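Local coordinates for protein scyllo-inositol 2-dehydrogenase (NADP(+)) IolW (Bacillus subtilis subsp. subtilis, PDB 3GDO) that catalyses the reversible NADPH-dependent reduction of scyllo-inosose to scyllo-inositol and does not accept NADH in place of NADPH, at residues B[254-259]-B[269-274]. Residues are numbered along the deposited sequence; the frame is centred on the assembly and turned at random.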
loop_
_atom_site.group_PDB
_atom_site.type_symbol
_atom_site.label_atom_id
_atom_site.label_comp_id
_atom_site.label_asym_id
_atom_site.label_seq_id
_atom_site.Cartn_x
_atom_site.Cartn_y
_atom_site.Cartn_z
ATOM N N ASP B 254 -8.914 1.284 -16.970
ATOM C CA ASP B 254 -9.109 1.279 -18.431
ATOM C C ASP B 254 -10.595 1.244 -18.793
ATOM O O ASP B 254 -11.358 0.495 -18.183
ATOM C CB ASP B 254 -8.328 0.101 -19.045
ATOM C CG ASP B 254 -8.507 -0.015 -20.550
ATOM O OD1 ASP B 254 -7.570 0.352 -21.312
ATOM O OD2 ASP B 254 -9.588 -0.492 -20.946
ATOM N N GLY B 255 -11.006 2.103 -19.733
ATOM C CA GLY B 255 -12.400 2.193 -20.187
ATOM C C GLY B 255 -12.919 1.150 -21.215
ATOM O O GLY B 255 -14.121 1.084 -21.466
ATOM N N GLN B 256 -12.060 0.297 -21.782
ATOM C CA GLN B 256 -12.534 -0.639 -22.853
ATOM C C GLN B 256 -13.641 -1.629 -22.483
ATOM O O GLN B 256 -14.615 -1.786 -23.227
ATOM C CB GLN B 256 -11.388 -1.379 -23.489
ATOM C CG GLN B 256 -10.336 -0.488 -24.122
ATOM C CD GLN B 256 -9.186 -1.313 -24.565
ATOM O OE1 GLN B 256 -9.212 -1.904 -25.666
ATOM N NE2 GLN B 256 -8.184 -1.446 -23.683
ATOM N N GLU B 257 -13.511 -2.317 -21.352
ATOM C CA GLU B 257 -14.592 -3.201 -20.957
ATOM C C GLU B 257 -15.946 -2.503 -20.836
ATOM O O GLU B 257 -16.951 -3.081 -21.216
ATOM C CB GLU B 257 -14.262 -3.986 -19.695
ATOM C CG GLU B 257 -13.291 -5.114 -19.982
ATOM C CD GLU B 257 -13.370 -6.205 -18.938
ATOM O OE1 GLU B 257 -12.815 -7.291 -19.180
ATOM O OE2 GLU B 257 -13.997 -5.978 -17.880
ATOM N N ASP B 258 -15.982 -1.272 -20.325
ATOM C CA ASP B 258 -17.250 -0.536 -20.228
ATOM C C ASP B 258 -17.771 -0.148 -21.594
ATOM O O ASP B 258 -18.973 -0.221 -21.826
ATOM C CB ASP B 258 -17.143 0.734 -19.360
ATOM C CG ASP B 258 -17.119 0.427 -17.876
ATOM O OD1 ASP B 258 -17.332 -0.739 -17.479
ATOM O OD2 ASP B 258 -16.873 1.360 -17.094
ATOM N N ALA B 259 -16.890 0.298 -22.479
ATOM C CA ALA B 259 -17.318 0.559 -23.862
ATOM C C ALA B 259 -17.943 -0.701 -24.495
ATOM O O ALA B 259 -19.000 -0.616 -25.132
ATOM C CB ALA B 259 -16.153 1.062 -24.709
ATOM N N ASP B 269 -9.717 5.989 -33.904
ATOM C CA ASP B 269 -8.538 6.206 -33.045
ATOM C C ASP B 269 -8.837 6.624 -31.596
ATOM O O ASP B 269 -7.945 6.631 -30.746
ATOM C CB ASP B 269 -7.625 7.223 -33.719
ATOM C CG ASP B 269 -7.362 6.865 -35.164
ATOM O OD1 ASP B 269 -6.672 5.837 -35.396
ATOM O OD2 ASP B 269 -7.878 7.578 -36.064
ATOM N N SER B 270 -10.086 6.972 -31.324
ATOM C CA SER B 270 -10.517 7.334 -29.978
ATOM C C SER B 270 -10.867 6.105 -29.107
ATOM O O SER B 270 -11.292 6.259 -27.970
ATOM C CB SER B 270 -11.720 8.277 -30.061
ATOM O OG SER B 270 -12.925 7.535 -30.206
ATOM N N TRP B 271 -10.729 4.893 -29.646
ATOM C CA TRP B 271 -10.938 3.698 -28.836
ATOM C C TRP B 271 -9.848 3.563 -27.766
ATOM O O TRP B 271 -8.646 3.687 -28.058
ATOM C CB TRP B 271 -11.012 2.424 -29.693
ATOM C CG TRP B 271 -11.269 1.204 -28.854
ATOM C CD1 TRP B 271 -10.331 0.375 -28.302
ATOM C CD2 TRP B 271 -12.557 0.684 -28.448
ATOM N NE1 TRP B 271 -10.948 -0.620 -27.581
ATOM C CE2 TRP B 271 -12.309 -0.461 -27.650
ATOM C CE3 TRP B 271 -13.889 1.076 -28.682
ATOM C CZ2 TRP B 271 -13.344 -1.228 -27.079
ATOM C CZ3 TRP B 271 -14.934 0.312 -28.111
ATOM C CH2 TRP B 271 -14.646 -0.837 -27.325
ATOM N N GLY B 272 -10.292 3.326 -26.529
ATOM C CA GLY B 272 -9.390 3.066 -25.398
ATOM C C GLY B 272 -8.773 4.303 -24.761
ATOM O O GLY B 272 -7.901 4.184 -23.894
ATOM N N ALA B 273 -9.228 5.489 -25.189
ATOM C CA ALA B 273 -8.726 6.771 -24.654
ATOM C C ALA B 273 -9.041 6.888 -23.152
ATOM O O ALA B 273 -10.119 6.509 -22.700
ATOM C CB ALA B 273 -9.343 7.959 -25.402
ATOM N N ASP B 274 -8.100 7.433 -22.407
ATOM C CA ASP B 274 -8.303 7.665 -20.989
ATOM C C ASP B 274 -8.994 9.013 -20.806
ATOM O O ASP B 274 -9.008 9.847 -21.727
ATOM C CB ASP B 274 -6.947 7.626 -20.269
ATOM C CG ASP B 274 -7.065 7.250 -18.772
ATOM O OD1 ASP B 274 -8.195 7.118 -18.273
ATOM O OD2 ASP B 274 -6.013 7.122 -18.106
#
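The indole N-H of W271 donates to the amide oxygen of Q256, with W271 NE1 2.9 Å from Q256 OE1 and an N-H...O angle of 149°. The side chains cross at about a right angle, the amide and indole planes are also nearly perpendicular, 82° apart, and the donor sits somewhat off the carbonyl plane. With W271 CG opposite its backbone N (chi1 -178°), the indole reaches along the first turn of the helix, where W271 CH2 lies 3.6 Å from A259 CB, met obliquely. Q256 CG lies 3.5 Å from W271 NE1 and 3.9 Å from G272 CA, the second residue of the turn's centre, whose positive phi suits a type II turn from S270 to A273. The amide is held from its other end too: Q256 NE2 donates to D254 OD1 at 3.0 Å, while D254 OD2 accepts from Q256 N at 2.7 Å. Y302 N also donates to Q256 OE1, so the amide's orientation is well determined. Replacing W271 by alanine removes the indole, which would probably leave Q256 OE1 with one donor fewer, its amide less firmly fixed, and a gap beside A259 CB. D254 thus caps the short helix 256-261, and the returning loop closes against that capped helix start in the C-terminal alpha/beta domain of this Gfo/Idh/MocA-family enzyme.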